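Long-range contacts in VP4 CORE protein (Bluetongue virus, PDB 2JHP), which serves as the mRNA-capping enzyme of the bluetongue virus core, combining guanylyltransferase and methyltransferase activities in one elongated chain: residues 36-41 against 519-524; 171-176 against 378-383; 324-329 against 372-377. One frame throughout, in Å; residues are numbered along the deposited sequence.

Overall arrangement
Contacts 2 and 3 lie only about 7 Å apart between centres and share one polypeptide run, 372-383, which leaves helix 363-373 and enters helix 380-391; Arg378 NE meets Tyr373 O at 3.0 Å, probably as a hydrogen bond. Contact 2 reaches a bound guanine through Lys383, and its Asp176 side chain is about 12 Å from a bound S-adenosyl-L-homocysteine; the Gln326 side chain of contact 3 is about 10 Å from S-adenosyl-L-homocysteine. Contact 1 sits across the chain's centre, about 47 Å from contact 2 and 54 Å from contact 3 between centres, where it joins the two terminal regions.

Contact 1: 36-41 against 519-524; sequences DLWLEN and RFIGLR
Trp38 reaches from helix 34-41 to the type II beta turn Phe520-Leu523, which leads directly into helix 523-533. The first helix is the connection of a beta-alpha-beta crossover, since it links the neighbouring parallel strands 25-27 and 48-51 of the N-terminal sheet. The contact therefore ties this small parallel alpha/beta unit to the C-terminal helical region, consistent with a junction between the kinase-like and guanylyltransferase parts of the enzyme.

The clear polar link is the hydrogen bond from Trp38 NE1 to Arg519 O, 2.8 Å long with an N-H...O angle of 149°, and the acceptor lies close to the indole plane, at the ring edge. With CG anti to the backbone N (chi1 -173°), the indole extends from its helix far enough to bring the pyrrole N-H to this carbonyl. The guanidinium of Arg519 is bonded to the Ile515 carbonyl and forms a salt bridge with Asp469.

Apolar contacts add to the hold on the ring. Ile521 slides past it in the opposite direction, placing CD1 3.6 Å from Trp38 CD1, while Leu523 CB approaches Trp38 CZ2 at 4.0 Å. The Arg524 side chain crosses that of Trp38 at about a right angle, its CG 3.9 Å from Trp38 CZ3. The Ile521 methyl CG2 packs against the Asn41 amide, whose polar atoms are bonded to His5 and the His65 carbonyl: Asn41 ND2 lies 4.0 Å from Ile521 CG2.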
loop_
_atom_site.group_PDB
_atom_site.type_symbol
_atom_site.label_atom_id
_atom_site.label_comp_id
_atom_site.label_asym_id
_atom_site.label_seq_id
_atom_site.Cartn_x
_atom_site.Cartn_y
_atom_site.Cartn_z
ATOM N N ASP A 36 0.156 29.933 -20.906
ATOM C CA ASP A 36 -0.349 29.193 -22.069
ATOM C C ASP A 36 -0.725 27.766 -21.698
ATOM O O ASP A 36 -1.851 27.332 -21.952
ATOM C CB ASP A 36 0.683 29.163 -23.202
ATOM C CG ASP A 36 0.680 30.426 -24.035
ATOM O OD1 ASP A 36 0.492 31.527 -23.473
ATOM O OD2 ASP A 36 0.877 30.313 -25.263
ATOM N N LEU A 37 0.218 27.047 -21.086
ATOM C CA LEU A 37 -0.012 25.659 -20.701
ATOM C C LEU A 37 -1.241 25.566 -19.813
ATOM O O LEU A 37 -2.121 24.737 -20.046
ATOM C CB LEU A 37 1.184 25.083 -19.940
ATOM C CG LEU A 37 2.583 24.905 -20.519
ATOM C CD1 LEU A 37 3.396 24.130 -19.500
ATOM C CD2 LEU A 37 2.565 24.170 -21.838
ATOM N N TRP A 38 -1.294 26.430 -18.802
ATOM C CA TRP A 38 -2.368 26.393 -17.828
ATOM C C TRP A 38 -3.743 26.592 -18.475
ATOM O O TRP A 38 -4.677 25.834 -18.188
ATOM C CB TRP A 38 -2.135 27.414 -16.717
ATOM C CG TRP A 38 -3.121 27.285 -15.609
ATOM C CD1 TRP A 38 -3.025 26.466 -14.523
ATOM C CD2 TRP A 38 -4.369 27.978 -15.483
ATOM N NE1 TRP A 38 -4.133 26.609 -13.723
ATOM C CE2 TRP A 38 -4.974 27.531 -14.288
ATOM C CE3 TRP A 38 -5.036 28.932 -16.266
ATOM C CZ2 TRP A 38 -6.216 28.007 -13.851
ATOM C CZ3 TRP A 38 -6.271 29.410 -15.830
ATOM C CH2 TRP A 38 -6.847 28.945 -14.631
ATOM N N LEU A 39 -3.871 27.595 -19.343
ATOM C CA LEU A 39 -5.158 27.825 -20.010
ATOM C C LEU A 39 -5.443 26.814 -21.127
ATOM O O LEU A 39 -6.606 26.509 -21.401
ATOM C CB LEU A 39 -5.360 29.288 -20.453
ATOM C CG LEU A 39 -4.446 30.027 -21.427
ATOM C CD1 LEU A 39 -4.896 29.826 -22.876
ATOM C CD2 LEU A 39 -4.448 31.513 -21.061
ATOM N N GLU A 40 -4.387 26.269 -21.730
ATOM C CA GLU A 40 -4.550 25.231 -22.739
ATOM C C GLU A 40 -4.968 23.896 -22.162
ATOM O O GLU A 40 -5.961 23.320 -22.594
ATOM C CB GLU A 40 -3.294 25.060 -23.596
ATOM C CG GLU A 40 -3.304 25.926 -24.848
ATOM C CD GLU A 40 -4.626 25.844 -25.596
ATOM O OE1 GLU A 40 -5.183 24.725 -25.718
ATOM O OE2 GLU A 40 -5.108 26.906 -26.054
ATOM N N ASN A 41 -4.198 23.414 -21.192
ATOM C CA ASN A 41 -4.486 22.160 -20.494
ATOM C C ASN A 41 -5.895 22.148 -19.883
ATOM O O ASN A 41 -6.558 21.111 -19.876
ATOM C CB ASN A 41 -3.413 21.884 -19.417
ATOM C CG ASN A 41 -3.334 20.409 -19.009
ATOM O OD1 ASN A 41 -4.010 19.554 -19.580
ATOM N ND2 ASN A 41 -2.498 20.113 -18.016
ATOM N N ARG A 519 -2.394 24.102 -8.482
ATOM C CA ARG A 519 -2.408 23.717 -9.887
ATOM C C ARG A 519 -3.680 24.264 -10.534
ATOM O O ARG A 519 -3.605 25.114 -11.413
ATOM C CB ARG A 519 -2.248 22.198 -10.040
ATOM C CG ARG A 519 -0.804 21.711 -9.740
ATOM C CD ARG A 519 -0.731 20.309 -9.156
ATOM N NE ARG A 519 -1.062 20.315 -7.731
ATOM C CZ ARG A 519 -2.089 19.671 -7.189
ATOM N NH1 ARG A 519 -2.895 18.923 -7.945
ATOM N NH2 ARG A 519 -2.301 19.764 -5.882
ATOM N N PHE A 520 -4.836 23.799 -10.054
ATOM C CA PHE A 520 -6.176 24.275 -10.443
ATOM C C PHE A 520 -6.447 24.156 -11.939
ATOM O O PHE A 520 -7.040 25.055 -12.559
ATOM C CB PHE A 520 -6.438 25.704 -9.948
ATOM C CG PHE A 520 -6.266 25.875 -8.470
ATOM C CD1 PHE A 520 -5.307 26.749 -7.972
ATOM C CD2 PHE A 520 -7.059 25.159 -7.569
ATOM C CE1 PHE A 520 -5.140 26.915 -6.609
ATOM C CE2 PHE A 520 -6.894 25.309 -6.202
ATOM C CZ PHE A 520 -5.933 26.193 -5.722
ATOM N N ILE A 521 -6.005 23.036 -12.504
ATOM C CA ILE A 521 -6.160 22.763 -13.926
ATOM C C ILE A 521 -7.645 22.601 -14.257
ATOM O O ILE A 521 -8.356 21.814 -13.625
ATOM C CB ILE A 521 -5.345 21.510 -14.368
ATOM C CG1 ILE A 521 -3.840 21.694 -14.084
ATOM C CG2 ILE A 521 -5.614 21.173 -15.832
ATOM C CD1 ILE A 521 -3.178 22.874 -14.799
ATOM N N GLY A 522 -8.105 23.375 -15.232
ATOM C CA GLY A 522 -9.483 23.301 -15.665
ATOM C C GLY A 522 -10.420 24.267 -14.968
ATOM O O GLY A 522 -11.621 24.303 -15.279
ATOM N N LEU A 523 -9.878 25.067 -14.051
ATOM C CA LEU A 523 -10.680 25.994 -13.254
ATOM C C LEU A 523 -11.620 26.880 -14.083
ATOM O O LEU A 523 -12.761 27.112 -13.686
ATOM C CB LEU A 523 -9.787 26.848 -12.344
ATOM C CG LEU A 523 -10.481 27.702 -11.271
ATOM C CD1 LEU A 523 -11.137 26.831 -10.205
ATOM C CD2 LEU A 523 -9.488 28.661 -10.645
ATOM N N ARG A 524 -11.143 27.365 -15.230
ATOM C CA ARG A 524 -11.949 28.263 -16.070
ATOM C C ARG A 524 -13.189 27.575 -16.633
ATOM O O ARG A 524 -14.293 28.111 -16.581
ATOM C CB ARG A 524 -11.116 28.843 -17.209
ATOM C CG ARG A 524 -10.018 29.767 -16.733
ATOM C CD ARG A 524 -9.942 30.985 -17.634
ATOM N NE ARG A 524 -9.415 32.152 -16.924
ATOM C CZ ARG A 524 -9.122 33.312 -17.506
ATOM N NH1 ARG A 524 -9.288 33.463 -18.817
ATOM N NH2 ARG A 524 -8.659 34.323 -16.779
#

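Contact 2: 171-176 against 378-383; sequences DDEPTD and RGRFLK. With GUN (guanine), chain D.
Asp172 directs its carboxylate at the first turn of helix 380-391, where Gly379 holds the N-cap position. Asp172 OD1 receives Phe381 N at 2.8 Å, nearly straight at 163°, through its syn lone pair. The Glu173 N-H meets the same oxygen from above the carboxylate plane, so OD1 is gripped twice. Asp172 OD2 adds two weak bonds, from Gly379 N and Leu382 N.

Behind this carboxylate the guanidinium of Arg378 lies flat against the aspartate's methylene: Asp172 CB stands 3.6 Å above the guanidinium plane, over its centre. A bend at chi3 (53°) turns the arginine back to this position, and Phe170 provides a cation-pi partner. Glu173 and Arg380 instead run side by side in the same direction, their flat ends only 24° apart. They form a salt bridge, Glu173 OE1 to Arg380 NH1 at 2.8 Å, though the N-H is poorly aimed and the hydrogen bond weak, while Arg380 N bonds to Glu173 O at 2.9 Å.

Lys383 and Asp176 cross obliquely and meet as a salt bridge, NZ to OD1, at 3.2 Å; Asp184 also binds this amine, and Arg210 pairs with Asp176. Midway along the lysine, CG lies beside the guanine amino group N2. The helix start would probably favour an ionised Asp172, and the carboxylates of Asp176 and Asp184 would together hold the ammonium end of Lys383 while its aliphatic part lines the guanine pocket.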
loop_
_atom_site.group_PDB
_atom_site.type_symbol
_atom_site.label_atom_id
_atom_site.label_comp_id
_atom_site.label_asym_id
_atom_site.label_seq_id
_atom_site.Cartn_x
_atom_site.Cartn_y
_atom_site.Cartn_z
ATOM N N ASP A 171 -10.999 -18.987 -6.047
ATOM C CA ASP A 171 -10.131 -19.188 -7.205
ATOM C C ASP A 171 -8.669 -18.899 -6.854
ATOM O O ASP A 171 -8.382 -17.940 -6.136
ATOM C CB ASP A 171 -10.608 -18.326 -8.372
ATOM C CG ASP A 171 -11.878 -18.862 -8.997
ATOM O OD1 ASP A 171 -11.921 -20.079 -9.282
ATOM O OD2 ASP A 171 -12.833 -18.078 -9.207
ATOM N N ASP A 172 -7.758 -19.733 -7.361
ATOM C CA ASP A 172 -6.334 -19.643 -7.002
ATOM C C ASP A 172 -5.346 -19.949 -8.143
ATOM O O ASP A 172 -5.731 -20.503 -9.165
ATOM C CB ASP A 172 -6.042 -20.528 -5.793
ATOM C CG ASP A 172 -4.973 -19.946 -4.888
ATOM O OD1 ASP A 172 -4.354 -18.925 -5.250
ATOM O OD2 ASP A 172 -4.743 -20.526 -3.811
ATOM N N GLU A 173 -4.083 -19.563 -7.955
ATOM C CA GLU A 173 -3.034 -19.686 -8.972
ATOM C C GLU A 173 -1.851 -20.503 -8.435
ATOM O O GLU A 173 -1.734 -20.683 -7.221
ATOM C CB GLU A 173 -2.544 -18.293 -9.403
ATOM C CG GLU A 173 -3.629 -17.376 -9.963
ATOM C CD GLU A 173 -3.098 -16.037 -10.462
ATOM O OE1 GLU A 173 -1.870 -15.803 -10.371
ATOM O OE2 GLU A 173 -3.918 -15.218 -10.957
ATOM N N PRO A 174 -0.980 -21.017 -9.332
ATOM C CA PRO A 174 0.231 -21.735 -8.898
ATOM C C PRO A 174 1.232 -20.853 -8.139
ATOM O O PRO A 174 1.258 -19.642 -8.361
ATOM C CB PRO A 174 0.839 -22.235 -10.221
ATOM C CG PRO A 174 0.271 -21.344 -11.267
ATOM C CD PRO A 174 -1.108 -21.012 -10.804
ATOM N N THR A 175 2.025 -21.451 -7.244
ATOM C CA THR A 175 3.098 -20.727 -6.530
ATOM C C THR A 175 4.345 -21.595 -6.407
ATOM O O THR A 175 4.475 -22.593 -7.103
ATOM C CB THR A 175 2.717 -20.314 -5.082
ATOM O OG1 THR A 175 1.411 -20.792 -4.745
ATOM C CG2 THR A 175 2.807 -18.799 -4.916
ATOM N N ASP A 176 5.240 -21.233 -5.493
ATOM C CA ASP A 176 6.451 -22.001 -5.234
ATOM C C ASP A 176 6.149 -23.416 -4.740
ATOM O O ASP A 176 5.045 -23.696 -4.269
ATOM C CB ASP A 176 7.324 -21.266 -4.210
ATOM C CG ASP A 176 7.884 -19.951 -4.755
ATOM O OD1 ASP A 176 7.384 -18.866 -4.367
ATOM O OD2 ASP A 176 8.817 -20.008 -5.584
ATOM N N ARG A 378 -2.758 -24.472 -7.548
ATOM C CA ARG A 378 -3.334 -23.604 -6.510
ATOM C C ARG A 378 -2.286 -23.162 -5.506
ATOM O O ARG A 378 -1.198 -23.728 -5.439
ATOM C CB ARG A 378 -4.505 -24.290 -5.786
ATOM C CG ARG A 378 -5.700 -24.639 -6.698
ATOM C CD ARG A 378 -6.915 -25.177 -5.922
ATOM N NE ARG A 378 -7.330 -24.281 -4.829
ATOM C CZ ARG A 378 -8.216 -23.289 -4.937
ATOM N NH1 ARG A 378 -8.820 -23.034 -6.088
ATOM N NH2 ARG A 378 -8.503 -22.545 -3.881
ATOM N N GLY A 379 -2.604 -22.128 -4.743
ATOM C CA GLY A 379 -1.775 -21.780 -3.601
ATOM C C GLY A 379 -1.357 -20.337 -3.432
ATOM O O GLY A 379 -1.073 -19.923 -2.313
ATOM N N ARG A 380 -1.307 -19.574 -4.523
ATOM C CA ARG A 380 -0.754 -18.214 -4.480
ATOM C C ARG A 380 -1.476 -17.334 -3.473
ATOM O O ARG A 380 -0.855 -16.746 -2.586
ATOM C CB ARG A 380 -0.754 -17.570 -5.876
ATOM C CG ARG A 380 -0.232 -16.139 -5.916
ATOM C CD ARG A 380 0.082 -15.710 -7.335
ATOM N NE ARG A 380 0.397 -14.286 -7.404
ATOM C CZ ARG A 380 -0.386 -13.361 -7.953
ATOM N NH1 ARG A 380 -1.543 -13.696 -8.508
ATOM N NH2 ARG A 380 -0.004 -12.092 -7.949
ATOM N N PHE A 381 -2.794 -17.278 -3.601
ATOM C CA PHE A 381 -3.619 -16.474 -2.720
ATOM C C PHE A 381 -3.817 -17.115 -1.345
ATOM O O PHE A 381 -4.020 -16.413 -0.354
ATOM C CB PHE A 381 -4.939 -16.133 -3.405
ATOM C CG PHE A 381 -4.764 -15.325 -4.666
ATOM C CD1 PHE A 381 -5.142 -15.842 -5.904
ATOM C CD2 PHE A 381 -4.206 -14.043 -4.613
ATOM C CE1 PHE A 381 -4.978 -15.094 -7.073
ATOM C CE2 PHE A 381 -4.036 -13.290 -5.769
ATOM C CZ PHE A 381 -4.425 -13.821 -7.003
ATOM N N LEU A 382 -3.744 -18.441 -1.277
ATOM C CA LEU A 382 -3.725 -19.104 0.024
ATOM C C LEU A 382 -2.473 -18.662 0.783
ATOM O O LEU A 382 -2.559 -18.208 1.924
ATOM C CB LEU A 382 -3.791 -20.638 -0.106
ATOM C CG LEU A 382 -3.744 -21.442 1.207
ATOM C CD1 LEU A 382 -4.859 -21.015 2.193
ATOM C CD2 LEU A 382 -3.806 -22.929 0.961
ATOM N N LYS A 383 -1.317 -18.765 0.132
ATOM C CA LYS A 383 -0.070 -18.347 0.750
ATOM C C LYS A 383 -0.172 -16.916 1.278
ATOM O O LYS A 383 0.132 -16.671 2.434
ATOM C CB LYS A 383 1.104 -18.486 -0.214
ATOM C CG LYS A 383 2.441 -18.514 0.488
ATOM C CD LYS A 383 3.552 -18.985 -0.416
ATOM C CE LYS A 383 3.960 -17.921 -1.406
ATOM N NZ LYS A 383 5.052 -18.416 -2.289
HETATM N N9 GUN D . 2.427 -12.800 -0.817
HETATM C C8 GUN D . 2.975 -11.618 -1.115
HETATM N N7 GUN D . 4.133 -11.487 -0.466
HETATM C C5 GUN D . 4.329 -12.591 0.246
HETATM C C6 GUN D . 5.356 -12.993 1.096
HETATM O O6 GUN D . 6.325 -12.259 1.300
HETATM N N1 GUN D . 5.262 -14.255 1.707
HETATM C C2 GUN D . 4.124 -15.052 1.436
HETATM N N2 GUN D . 4.004 -16.238 2.003
HETATM N N3 GUN D . 3.150 -14.636 0.606
HETATM C C4 GUN D . 3.238 -13.431 0.017
#

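Contact 3: 324-329 against 372-377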
loop_
_atom_site.group_PDB
_atom_site.type_symbol
_atom_site.label_atom_id
_atom_site.label_comp_id
_atom_site.label_asym_id
_atom_site.label_seq_id
_atom_site.Cartn_x
_atom_site.Cartn_y
_atom_site.Cartn_z
ATOM N N PHE A 324 -4.167 -25.881 8.709
ATOM C CA PHE A 324 -4.531 -25.356 7.401
ATOM C C PHE A 324 -3.907 -26.048 6.207
ATOM O O PHE A 324 -2.921 -26.769 6.344
ATOM C CB PHE A 324 -4.343 -23.839 7.310
ATOM C CG PHE A 324 -3.194 -23.302 8.099
ATOM C CD1 PHE A 324 -1.912 -23.801 7.923
ATOM C CD2 PHE A 324 -3.399 -22.254 8.993
ATOM C CE1 PHE A 324 -0.841 -23.277 8.645
ATOM C CE2 PHE A 324 -2.341 -21.713 9.723
ATOM C CZ PHE A 324 -1.058 -22.223 9.545
ATOM N N PRO A 325 -4.509 -25.833 5.023
ATOM C CA PRO A 325 -4.004 -26.424 3.788
ATOM C C PRO A 325 -2.654 -25.832 3.401
ATOM O O PRO A 325 -2.286 -24.754 3.871
ATOM C CB PRO A 325 -5.072 -26.058 2.752
ATOM C CG PRO A 325 -6.265 -25.605 3.542
ATOM C CD PRO A 325 -5.710 -25.010 4.788
ATOM N N GLN A 326 -1.926 -26.555 2.558
ATOM C CA GLN A 326 -0.576 -26.174 2.158
ATOM C C GLN A 326 -0.540 -25.671 0.724
ATOM O O GLN A 326 -0.914 -26.398 -0.196
ATOM C CB GLN A 326 0.384 -27.356 2.298
ATOM C CG GLN A 326 0.343 -28.026 3.659
ATOM C CD GLN A 326 1.515 -28.943 3.862
ATOM O OE1 GLN A 326 2.665 -28.503 3.867
ATOM N NE2 GLN A 326 1.239 -30.226 4.024
ATOM N N PRO A 327 -0.095 -24.418 0.533
ATOM C CA PRO A 327 0.096 -23.874 -0.807
ATOM C C PRO A 327 1.132 -24.694 -1.567
ATOM O O PRO A 327 2.156 -25.069 -0.994
ATOM C CB PRO A 327 0.631 -22.457 -0.549
ATOM C CG PRO A 327 0.324 -22.162 0.853
ATOM C CD PRO A 327 0.259 -23.450 1.586
ATOM N N GLY A 328 0.853 -24.979 -2.841
ATOM C CA GLY A 328 1.783 -25.697 -3.716
ATOM C C GLY A 328 1.813 -27.206 -3.527
ATOM O O GLY A 328 2.619 -27.898 -4.158
ATOM N N ALA A 329 0.940 -27.716 -2.664
ATOM C CA ALA A 329 0.855 -29.146 -2.405
ATOM C C ALA A 329 -0.035 -29.829 -3.441
ATOM O O ALA A 329 -0.942 -29.205 -3.993
ATOM C CB ALA A 329 0.337 -29.404 -0.993
ATOM N N LEU A 372 -10.531 -29.236 -1.432
ATOM C CA LEU A 372 -10.982 -27.904 -1.808
ATOM C C LEU A 372 -9.839 -26.956 -2.173
ATOM O O LEU A 372 -9.997 -26.131 -3.067
ATOM C CB LEU A 372 -11.837 -27.269 -0.698
ATOM C CG LEU A 372 -13.276 -27.741 -0.459
ATOM C CD1 LEU A 372 -13.861 -27.050 0.770
ATOM C CD2 LEU A 372 -14.148 -27.480 -1.670
ATOM N N TYR A 373 -8.694 -27.071 -1.498
ATOM C CA TYR A 373 -7.646 -26.053 -1.629
ATOM C C TYR A 373 -6.307 -26.499 -2.232
ATOM O O TYR A 373 -5.594 -25.682 -2.807
ATOM C CB TYR A 373 -7.444 -25.316 -0.290
ATOM C CG TYR A 373 -8.734 -24.781 0.297
ATOM C CD1 TYR A 373 -9.476 -23.795 -0.361
ATOM C CD2 TYR A 373 -9.222 -25.274 1.499
ATOM C CE1 TYR A 373 -10.672 -23.314 0.169
ATOM C CE2 TYR A 373 -10.416 -24.799 2.039
ATOM C CZ TYR A 373 -11.136 -23.822 1.373
ATOM O OH TYR A 373 -12.318 -23.370 1.929
ATOM N N HIS A 374 -5.967 -27.777 -2.106
ATOM C CA HIS A 374 -4.718 -28.295 -2.680
ATOM C C HIS A 374 -4.741 -28.407 -4.221
ATOM O O HIS A 374 -5.800 -28.343 -4.859
ATOM C CB HIS A 374 -4.356 -29.646 -2.053
ATOM C CG HIS A 374 -3.819 -29.553 -0.658
ATOM N ND1 HIS A 374 -3.028 -30.537 -0.105
ATOM C CD2 HIS A 374 -3.950 -28.598 0.292
ATOM C CE1 HIS A 374 -2.707 -30.198 1.131
ATOM N NE2 HIS A 374 -3.256 -29.027 1.397
ATOM N N GLY A 375 -3.558 -28.579 -4.806
ATOM C CA GLY A 375 -3.411 -28.687 -6.252
ATOM C C GLY A 375 -2.182 -27.938 -6.721
ATOM O O GLY A 375 -1.916 -26.823 -6.266
ATOM N N ARG A 376 -1.435 -28.544 -7.640
ATOM C CA ARG A 376 -0.207 -27.938 -8.154
ATOM C C ARG A 376 -0.485 -26.641 -8.926
ATOM O O ARG A 376 0.435 -25.888 -9.216
ATOM C CB ARG A 376 0.593 -28.938 -9.003
ATOM C CG ARG A 376 2.112 -28.885 -8.794
ATOM C CD ARG A 376 2.778 -27.748 -9.568
ATOM N NE ARG A 376 3.912 -27.168 -8.844
ATOM C CZ ARG A 376 3.816 -26.216 -7.912
ATOM N NH1 ARG A 376 2.634 -25.719 -7.563
ATOM N NH2 ARG A 376 4.912 -25.758 -7.317
ATOM N N ASP A 377 -1.751 -26.383 -9.244
ATOM C CA ASP A 377 -2.145 -25.101 -9.832
ATOM C C ASP A 377 -2.825 -24.152 -8.838
ATOM O O ASP A 377 -3.400 -23.150 -9.240
ATOM C CB ASP A 377 -3.019 -25.302 -11.074
ATOM C CG ASP A 377 -4.057 -26.415 -10.905
ATOM O OD1 ASP A 377 -4.445 -27.013 -11.938
ATOM O OD2 ASP A 377 -4.482 -26.697 -9.762
#
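His374 inserts its imidazole against the turn that follows Pro325, just after helix 363-373 ends. That turn, a type II beta turn from Gln326 to Ala329, belongs to the connection between antiparallel strands 322-324 and 335-341. Strand 322-324 is at the edge of a methyltransferase-type Rossmann sheet with strand order 3-2-1-4-5-7-6, probably that of the 2'-O-methyltransferase, and 335-341 is its inner neighbour.

Starting at the backbone, His374 CB lies 4.0 Å from Ala329 O. CG sits anti to the carbonyl carbon (chi1 -75°), which swings the ring toward the turn. There ND1 comes 3.7 Å from Ala329 CB, and it also makes a weak hydrogen bond to Asp330 O. CE1 remains beneath the same methyl group, which forms a CH-pi contact over the ring face, 25° off the ring normal. Gln326 O lies over that face as well, offset toward the rim. On the other branch, CD2 packs 3.7 Å from Pro325 CB. The tip, NE2, approaches Gln326 N at 3.0 Å, with Pro325 CA at the ring edge. The Gln326 side chain is engaged elsewhere, by Arg337 and the Glu335 carbonyl.

Pro325 CG also touches Tyr373 CD2 at 3.6 Å, while the tyrosine hydroxyl bonds to Thr168 O. Glycine suits the positive phi at position 328 within the turn, and Gly375 has a backbone conformation in which a side chain would strike the preceding carbonyl. From there Gly375 N donates to Ala329 O at 2.8 Å, with an N-H...O angle of 149°.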